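Local coordinates for titin (Homo sapiens, PDB 4QEG), which serves as a giant elastic scaffold of the muscle sarcomere, built of chained immunoglobulin-like and fibronectin-like domains and carrying a serine/threonine kinase domain, at residues F32-M37 against F77-D82; I15-T20 against A86-T91; L6-T11 against F25-S30. All blocks are in the same frame, centred on the assembly; numbering follows the deposited sequence. Where two conformers were deposited one is given.

Contact 1. Residues F32-M37 against F77-D82; sequences FNVPSM and FVCGND. With CA (calcium ion), chain B.
Met37 and Val78 meet through one direct backbone hydrogen bond, Val78 N to Met37 O, 3.0 Å long and with an N-H...O angle of 152°; the donor lies in the plane of the carbonyl. The same oxygen also receives a CA-H...O contact, with Phe77 CA 3.5 Å from Met37 O. Nearer the loop a water takes over the bridging, donating at 2.7 Å to Pro35 O and over a short 2.5 Å to Val78 O.

The apolar contacts flank this polar seam. Met37 lies alongside Val78, its CG 3.8 Å from Val78 CB, and a bend at the next bond takes the sulfur and methyl away from the partner. In Phe77 a chi1 of -171°, with CG pointing away from the residue's own N, brings ring atoms CE2 and CZ up to the backbone of residues 35-36: CE2 comes within 3.8 Å of Ser36 CA, and CZ lies by the carbonyl oxygen of Pro35, both at an oblique approach. Further along, Val34 CG1 rests on Cys79 SG at 4.0 Å.

Metal binding belongs to the type II' turn from Cys79 to Asp82. Its Gly80, at a positive phi of 62°, offers O to a calcium ion at 2.4 Å, and four waters also bind the metal, one of them hydrogen-bonded to Asp82 O.

Within the immunoglobulin I-set fold, this joins the loop entering strand 37-40 to the end of strand 73-79. Ser36 OG is hydrogen-bonded to His60 ND1, while Phe77 meets Trp38 edge-to-face and packs on Cys27 and Val29 of strand 23-29.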
# COMPACT_ATOMS: atom_id res chain seq x y z
N PHE A 32 13.68 6.50 -7.62
CA PHE A 32 12.59 6.69 -8.56
C PHE A 32 12.43 5.41 -9.39
O PHE A 32 13.31 4.55 -9.37
CB PHE A 32 12.84 7.90 -9.46
CG PHE A 32 12.81 9.22 -8.72
CD1 PHE A 32 13.96 9.72 -8.12
CD2 PHE A 32 11.65 9.97 -8.64
CE1 PHE A 32 13.95 10.93 -7.45
CE2 PHE A 32 11.63 11.18 -7.97
CZ PHE A 32 12.79 11.66 -7.37
N ASN A 33 11.29 5.29 -10.06
CA ASN A 33 11.01 4.20 -10.99
C ASN A 33 11.00 2.82 -10.33
O ASN A 33 11.33 1.82 -10.96
CB ASN A 33 12.02 4.21 -12.14
CG ASN A 33 11.35 4.19 -13.49
OD1 ASN A 33 10.18 4.54 -13.61
ND2 ASN A 33 12.10 3.81 -14.52
N VAL A 34 10.61 2.78 -9.06
CA VAL A 34 10.45 1.53 -8.33
C VAL A 34 9.09 0.94 -8.66
O VAL A 34 8.10 1.67 -8.77
CB VAL A 34 10.59 1.76 -6.80
CG1 VAL A 34 10.19 0.53 -6.01
CG2 VAL A 34 12.02 2.17 -6.46
N PRO A 35 9.03 -0.38 -8.88
CA PRO A 35 7.71 -0.96 -9.13
C PRO A 35 6.87 -0.95 -7.86
O PRO A 35 7.39 -1.16 -6.77
CB PRO A 35 8.01 -2.39 -9.59
CG PRO A 35 9.44 -2.63 -9.31
CD PRO A 35 10.13 -1.33 -9.14
N SER A 36 5.59 -0.68 -8.02
CA SER A 36 4.68 -0.68 -6.88
C SER A 36 4.23 -2.09 -6.56
O SER A 36 3.23 -2.57 -7.09
CB SER A 36 3.48 0.21 -7.16
OG SER A 36 3.89 1.39 -7.81
N MET A 37 4.98 -2.76 -5.69
CA MET A 37 4.66 -4.13 -5.32
C MET A 37 3.80 -4.15 -4.06
O MET A 37 4.31 -4.22 -2.94
CB MET A 37 5.93 -4.94 -5.11
CG MET A 37 5.68 -6.42 -4.92
SD MET A 37 4.95 -7.15 -6.38
CE MET A 37 4.92 -8.87 -5.86
N PHE A 77 3.97 -3.34 1.37
CA PHE A 77 4.74 -2.81 0.24
C PHE A 77 6.13 -3.43 0.23
O PHE A 77 6.81 -3.46 1.26
CB PHE A 77 4.85 -1.29 0.30
CG PHE A 77 5.45 -0.68 -0.94
CD1 PHE A 77 6.81 -0.43 -1.02
CD2 PHE A 77 4.65 -0.39 -2.03
CE1 PHE A 77 7.36 0.11 -2.17
CE2 PHE A 77 5.20 0.16 -3.19
CZ PHE A 77 6.55 0.41 -3.26
N VAL A 78 6.56 -3.90 -0.93
CA VAL A 78 7.83 -4.59 -1.07
C VAL A 78 8.85 -3.79 -1.89
O VAL A 78 8.53 -3.30 -2.98
CB VAL A 78 7.60 -5.97 -1.73
CG1 VAL A 78 8.92 -6.71 -1.89
CG2 VAL A 78 6.58 -6.79 -0.92
N CYS A 79 10.08 -3.65 -1.39
CA CYS A 79 11.11 -2.88 -2.09
C CYS A 79 12.50 -3.15 -1.52
O CYS A 79 12.69 -3.13 -0.31
CB CYS A 79 10.79 -1.38 -2.02
SG CYS A 79 12.07 -0.24 -2.60
N GLY A 80 13.47 -3.39 -2.40
CA GLY A 80 14.80 -3.78 -1.96
C GLY A 80 14.69 -5.10 -1.22
O GLY A 80 13.88 -5.94 -1.60
N ASN A 81 15.47 -5.29 -0.17
CA ASN A 81 15.25 -6.47 0.66
C ASN A 81 14.32 -6.12 1.82
O ASN A 81 14.27 -6.83 2.81
CB ASN A 81 16.58 -7.08 1.16
CG ASN A 81 17.25 -6.25 2.25
OD1 ASN A 81 16.86 -5.12 2.53
ND2 ASN A 81 18.28 -6.83 2.86
N ASP A 82 13.59 -5.01 1.68
CA ASP A 82 12.61 -4.59 2.68
C ASP A 82 11.18 -5.02 2.35
O ASP A 82 10.81 -5.21 1.19
CB ASP A 82 12.59 -3.07 2.83
CG ASP A 82 13.77 -2.55 3.61
OD1 ASP A 82 14.33 -3.33 4.42
OD2 ASP A 82 14.12 -1.36 3.39
CA CA B . 12.83 -7.89 -2.43
O HOH W 1 9.01 -2.79 -5.35
O HOH W 2 11.55 -7.34 -0.22
O HOH W 3 11.90 -6.38 -3.96
O HOH W 4 14.13 -9.35 -0.82
O HOH W 5 10.90 -9.13 -2.42

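Contact 2. Residues I15-T20 against A86-T91; sequences IEVPET and ATLTVT. With CA (calcium ion), chain C; CA (calcium ion), chain D.
Ile15 O is gripped by two donors: Thr89 N, in the plane of the carbonyl at 2.9 Å, and a water that donates to Ile15 O at 3.0 Å. That water also hydrogen-bonds to the hydroxyl of Thr89, so it ties the edge strand to a threonine of its neighbour. On either side of this carbonyl the ladder continues, with Ile15 N bound to Thr87 O at 3.0 Å and Val17 N to Thr89 O at 3.1 Å. Ile15 thus bonds to Thr87 and Thr89, the residues flanking its partner Leu88, as in parallel sheets, and the short strands diverge by only 15°.

The two faces differ in character. On one, Ile15 and Leu88 lie side by side, CG2 of Ile15 touching CD1 of Leu88 at 3.9 Å, and Val17 approaches the same leucine methyl. On the other, Glu16 runs alongside Thr89, its CG 3.7 Å from Thr89 CB.

Beyond the strands, Glu19 crosses Val90 at about a right angle. A chi1 of -165° swings the Glu19 chain away from its own N, and, extended, it carries the carboxylate to two calcium ions. Glu19 OE2 lies 2.4 Å from the ion that both its oxygens bind; Glu19 OE1 also binds the second. Thr69 OG1 is a further calcium ligand beside Glu19 OE2.

This parallel pairing of the A' and G strands is characteristic of I-set domains. Strand 15-17 forms the sheet edge, strand 82-90 is hydrogen-bonded on to strand 73-79, Leu88 with Ala73, and Leu88 packs inward on Ala23 and Phe25 of strand 23-29.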
# COMPACT_ATOMS: atom_id res chain seq x y z
N ILE A 15 -4.79 2.02 9.49
CA ILE A 15 -5.91 2.92 9.23
C ILE A 15 -7.25 2.21 9.39
O ILE A 15 -7.38 1.03 9.06
CB ILE A 15 -5.82 3.55 7.81
CG1 ILE A 15 -6.95 4.57 7.58
CG2 ILE A 15 -5.82 2.48 6.72
CD1 ILE A 15 -6.85 5.31 6.27
N GLU A 16 -8.22 2.94 9.93
CA GLU A 16 -9.60 2.48 10.04
C GLU A 16 -10.52 3.46 9.31
O GLU A 16 -10.39 4.67 9.45
CB GLU A 16 -10.02 2.36 11.50
CG GLU A 16 -9.03 1.64 12.38
CD GLU A 16 -9.63 1.20 13.70
OE1 GLU A 16 -10.82 1.50 13.96
OE2 GLU A 16 -8.90 0.55 14.49
N VAL A 17 -11.44 2.92 8.51
CA VAL A 17 -12.44 3.72 7.79
C VAL A 17 -13.79 3.02 7.89
O VAL A 17 -13.83 1.80 8.06
CB VAL A 17 -12.07 3.92 6.30
CG1 VAL A 17 -10.64 4.46 6.14
CG2 VAL A 17 -12.25 2.61 5.53
N PRO A 18 -14.89 3.77 7.78
CA PRO A 18 -16.19 3.08 7.77
C PRO A 18 -16.39 2.33 6.46
O PRO A 18 -15.88 2.75 5.41
CB PRO A 18 -17.22 4.23 7.91
CG PRO A 18 -16.43 5.48 8.21
CD PRO A 18 -15.03 5.24 7.68
N GLU A 19 -17.16 1.25 6.51
CA GLU A 19 -17.48 0.49 5.31
C GLU A 19 -18.07 1.38 4.23
O GLU A 19 -18.88 2.25 4.53
CB GLU A 19 -18.43 -0.65 5.63
CG GLU A 19 -18.50 -1.66 4.53
CD GLU A 19 -19.04 -2.98 4.99
OE1 GLU A 19 -19.67 -3.01 6.07
OE2 GLU A 19 -18.84 -3.99 4.27
N THR A 20 -17.61 1.13 3.00
CA THR A 20 -18.02 1.76 1.74
C THR A 20 -17.19 3.00 1.44
O THR A 20 -17.20 3.50 0.33
CB THR A 20 -19.54 2.13 1.66
OG1 THR A 20 -19.85 3.19 2.57
CG2 THR A 20 -20.42 0.90 1.94
N ALA A 86 0.93 -2.78 7.15
CA ALA A 86 0.03 -2.07 8.04
C ALA A 86 -1.34 -2.70 7.88
O ALA A 86 -1.59 -3.41 6.92
CB ALA A 86 0.01 -0.58 7.73
N THR A 87 -2.23 -2.45 8.82
CA THR A 87 -3.54 -3.08 8.80
C THR A 87 -4.63 -2.08 8.45
O THR A 87 -4.59 -0.92 8.86
CB THR A 87 -3.86 -3.71 10.16
OG1 THR A 87 -4.06 -2.67 11.13
CG2 THR A 87 -2.72 -4.60 10.61
N LEU A 88 -5.60 -2.55 7.67
CA LEU A 88 -6.81 -1.80 7.42
C LEU A 88 -7.92 -2.45 8.23
O LEU A 88 -8.10 -3.66 8.19
CB LEU A 88 -7.19 -1.76 5.94
CG LEU A 88 -8.61 -1.29 5.59
CD1 LEU A 88 -8.83 0.18 5.91
CD2 LEU A 88 -8.94 -1.57 4.13
N THR A 89 -8.64 -1.63 8.98
CA THR A 89 -9.86 -2.07 9.64
C THR A 89 -11.03 -1.33 9.01
O THR A 89 -11.08 -0.10 9.01
CB THR A 89 -9.82 -1.79 11.15
OG1 THR A 89 -8.67 -2.42 11.72
CG2 THR A 89 -11.10 -2.33 11.82
N VAL A 90 -11.97 -2.09 8.45
CA VAL A 90 -13.11 -1.46 7.80
C VAL A 90 -14.29 -1.43 8.77
O VAL A 90 -14.82 -2.48 9.11
CB VAL A 90 -13.49 -2.18 6.51
CG1 VAL A 90 -14.66 -1.49 5.87
CG2 VAL A 90 -12.30 -2.20 5.54
N THR A 91 -14.68 -0.20 9.14
CA THR A 91 -15.53 0.18 10.29
C THR A 91 -14.89 -0.11 11.64
O THR A 91 -13.76 0.28 11.92
CB THR A 91 -16.92 -0.48 10.29
OG1 THR A 91 -16.78 -1.90 10.40
CG2 THR A 91 -17.66 -0.14 9.06
OXT THR A 91 -15.52 -0.72 12.50
CA CA C . -20.17 -5.63 5.41
CA CA D . -21.56 -2.23 7.62
O HOH W 6 -6.52 -0.91 11.25
O HOH W 7 -17.14 -3.45 7.90
O HOH W 8 -19.81 -2.80 9.32
O HOH W 9 -19.11 -7.35 3.67
O HOH W 10 -22.57 -6.49 4.79
O HOH W 11 -20.55 -0.21 8.69
O HOH W 12 -21.79 -0.63 5.60

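Contact 3. Residues L6-T11 against F25-S30; sequences LHITKT and FECEVS
Glu28 O takes two backbone donors, Thr9 N at 2.8 Å and Lys10 N at 3.2 Å, the signature of a classic beta bulge. Both approach from the same face of the carbonyl plane, the backbone N of Lys10 standing 37° out of it. In return, Glu28 N donates to Lys10 O at 3.1 Å, in the carbonyl plane and on a lone pair. These bonds pair the outermost strand 8-10 antiparallel with strand 23-29 in the four-stranded sheet of the I-set domain. Toward the start of strand 8-10 the pairing is finished by a serine: a chi1 of 56° folds the Ser30 hydroxyl back over its own backbone, where OG accepts His7 N at 2.8 Å, and Ser30 N binds His7 O at 2.9 Å. The imidazole lies obliquely by Ser30 CB, and its ND1 is hydrogen-bonded to Thr5 O.

The tight side faces the interior. There CG2 of Ile8 presses on Cys27 SG at 3.5 Å, while its CG1 branch meets a methyl of Val29, so that Ile8 shares the inward face with both.

The outer side is looser and wetter. Lys10 and Glu28 run side by side, but the lysine bends over its last bonds and NZ stops 5.4 Å from Glu28 OE1; their contact is CB against CB, with Lys10 CD by the carboxylate. Thr9 OG1 is hydrogen-bonded to two waters, one of which continues to Val29 O and the other to Glu28 OE1. A third water joins Thr11 O to Glu26 O, where the strands part.

Cohesion here therefore rests on main-chain bonds and a sulfur-aliphatic inner face. The opposite charges outside probably contribute a mild attraction, and the bulge concentrates two N-H groups on a single oxygen.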
# COMPACT_ATOMS: atom_id res chain seq x y z
N LEU A 6 18.78 0.67 -2.38
CA LEU A 6 17.36 0.76 -2.68
C LEU A 6 16.58 0.25 -1.48
O LEU A 6 16.60 -0.95 -1.17
CB LEU A 6 17.00 -0.05 -3.93
CG LEU A 6 15.50 -0.24 -4.16
CD1 LEU A 6 14.80 1.11 -4.39
CD2 LEU A 6 15.27 -1.20 -5.33
N HIS A 7 15.89 1.16 -0.79
CA HIS A 7 15.18 0.79 0.42
C HIS A 7 13.97 1.67 0.70
O HIS A 7 13.76 2.71 0.08
CB HIS A 7 16.13 0.83 1.62
CG HIS A 7 16.58 2.21 1.97
ND1 HIS A 7 17.52 2.89 1.23
CD2 HIS A 7 16.21 3.04 2.97
CE1 HIS A 7 17.72 4.08 1.77
NE2 HIS A 7 16.93 4.20 2.82
N ILE A 8 13.16 1.22 1.65
CA ILE A 8 11.96 1.93 2.05
C ILE A 8 12.38 2.97 3.05
O ILE A 8 13.11 2.67 4.01
CB ILE A 8 10.91 0.96 2.64
CG1 ILE A 8 10.38 0.04 1.53
CG2 ILE A 8 9.76 1.73 3.30
CD1 ILE A 8 9.65 -1.18 2.04
N THR A 9 11.98 4.21 2.82
CA THR A 9 12.42 5.32 3.65
C THR A 9 11.35 5.77 4.65
O THR A 9 11.66 6.42 5.63
CB THR A 9 12.81 6.52 2.79
OG1 THR A 9 11.69 6.87 1.96
CG2 THR A 9 14.00 6.15 1.90
N LYS A 10 10.10 5.44 4.36
CA LYS A 10 9.01 5.78 5.27
C LYS A 10 7.92 4.71 5.21
O LYS A 10 7.41 4.39 4.13
CB LYS A 10 8.44 7.16 4.94
CG LYS A 10 7.14 7.47 5.66
CD LYS A 10 6.87 8.96 5.72
CE LYS A 10 8.05 9.69 6.35
NZ LYS A 10 8.46 9.10 7.66
N THR A 11 7.57 4.18 6.38
CA THR A 11 6.65 3.06 6.50
C THR A 11 5.19 3.49 6.46
O THR A 11 4.88 4.68 6.48
CB THR A 11 6.90 2.27 7.80
OG1 THR A 11 6.46 3.05 8.92
CG2 THR A 11 8.38 1.96 7.96
N PHE A 25 -2.99 3.59 1.79
CA PHE A 25 -1.70 3.34 2.42
C PHE A 25 -0.65 4.08 1.62
O PHE A 25 -0.73 4.14 0.40
CB PHE A 25 -1.39 1.84 2.47
CG PHE A 25 -2.29 1.04 3.37
CD1 PHE A 25 -2.03 0.95 4.73
CD2 PHE A 25 -3.38 0.35 2.86
CE1 PHE A 25 -2.85 0.19 5.57
CE2 PHE A 25 -4.20 -0.40 3.69
CZ PHE A 25 -3.93 -0.49 5.04
N GLU A 26 0.34 4.67 2.29
CA GLU A 26 1.43 5.26 1.53
C GLU A 26 2.78 4.75 2.03
O GLU A 26 3.00 4.52 3.23
CB GLU A 26 1.37 6.79 1.59
CG GLU A 26 0.11 7.40 0.94
CD GLU A 26 -1.12 7.33 1.84
OE1 GLU A 26 -0.96 7.40 3.07
OE2 GLU A 26 -2.25 7.22 1.32
N CYS A 27 3.69 4.58 1.08
CA CYS A 27 5.04 4.16 1.36
C CYS A 27 5.98 5.06 0.58
O CYS A 27 5.72 5.38 -0.59
CB CYS A 27 5.23 2.69 0.98
SG CYS A 27 6.87 2.05 1.35
N GLU A 28 7.07 5.49 1.20
CA GLU A 28 8.10 6.22 0.46
C GLU A 28 9.36 5.39 0.35
O GLU A 28 9.73 4.67 1.28
CB GLU A 28 8.38 7.57 1.12
CG GLU A 28 7.20 8.54 0.98
CD GLU A 28 7.27 9.73 1.91
OE1 GLU A 28 8.39 10.10 2.34
OE2 GLU A 28 6.21 10.31 2.22
N VAL A 29 10.02 5.49 -0.80
CA VAL A 29 11.23 4.74 -1.08
C VAL A 29 12.40 5.65 -1.51
O VAL A 29 12.21 6.83 -1.82
CB VAL A 29 10.99 3.67 -2.18
CG1 VAL A 29 9.97 2.62 -1.70
CG2 VAL A 29 10.54 4.32 -3.47
N SER A 30 13.58 5.06 -1.56
CA SER A 30 14.84 5.76 -1.82
C SER A 30 15.03 6.23 -3.26
O SER A 30 15.68 7.25 -3.51
CB SER A 30 16.00 4.84 -1.45
OG SER A 30 15.90 3.61 -2.15
O HOH W 13 12.39 8.81 -0.16
O HOH W 14 11.25 9.52 2.91
O HOH W 15 3.88 6.93 4.96

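From the N terminus, segment 6-11 pairs first, and contact 3 closes the shortest loop when the chain returns at 25-30. Segment 15-20 lies within that loop but finds its partner only at 86-91, so contact 2 crosses contact 3 and pairs the second strand with the last. Contact 1 opens after contact 3 has closed and is nested inside contact 2. Contacts 1 and 3 adjoin at one end of the sandwich, where Asp82 OD2 probably bonds Ile8 N and Cys79 packs on Leu6. Contact 2 lies at the other end, joined to contact 3 through Ile15 against Phe25. Strand 8-10 thus joins the sheet of strand 23-29, and strand 15-17 that of strand 82-90.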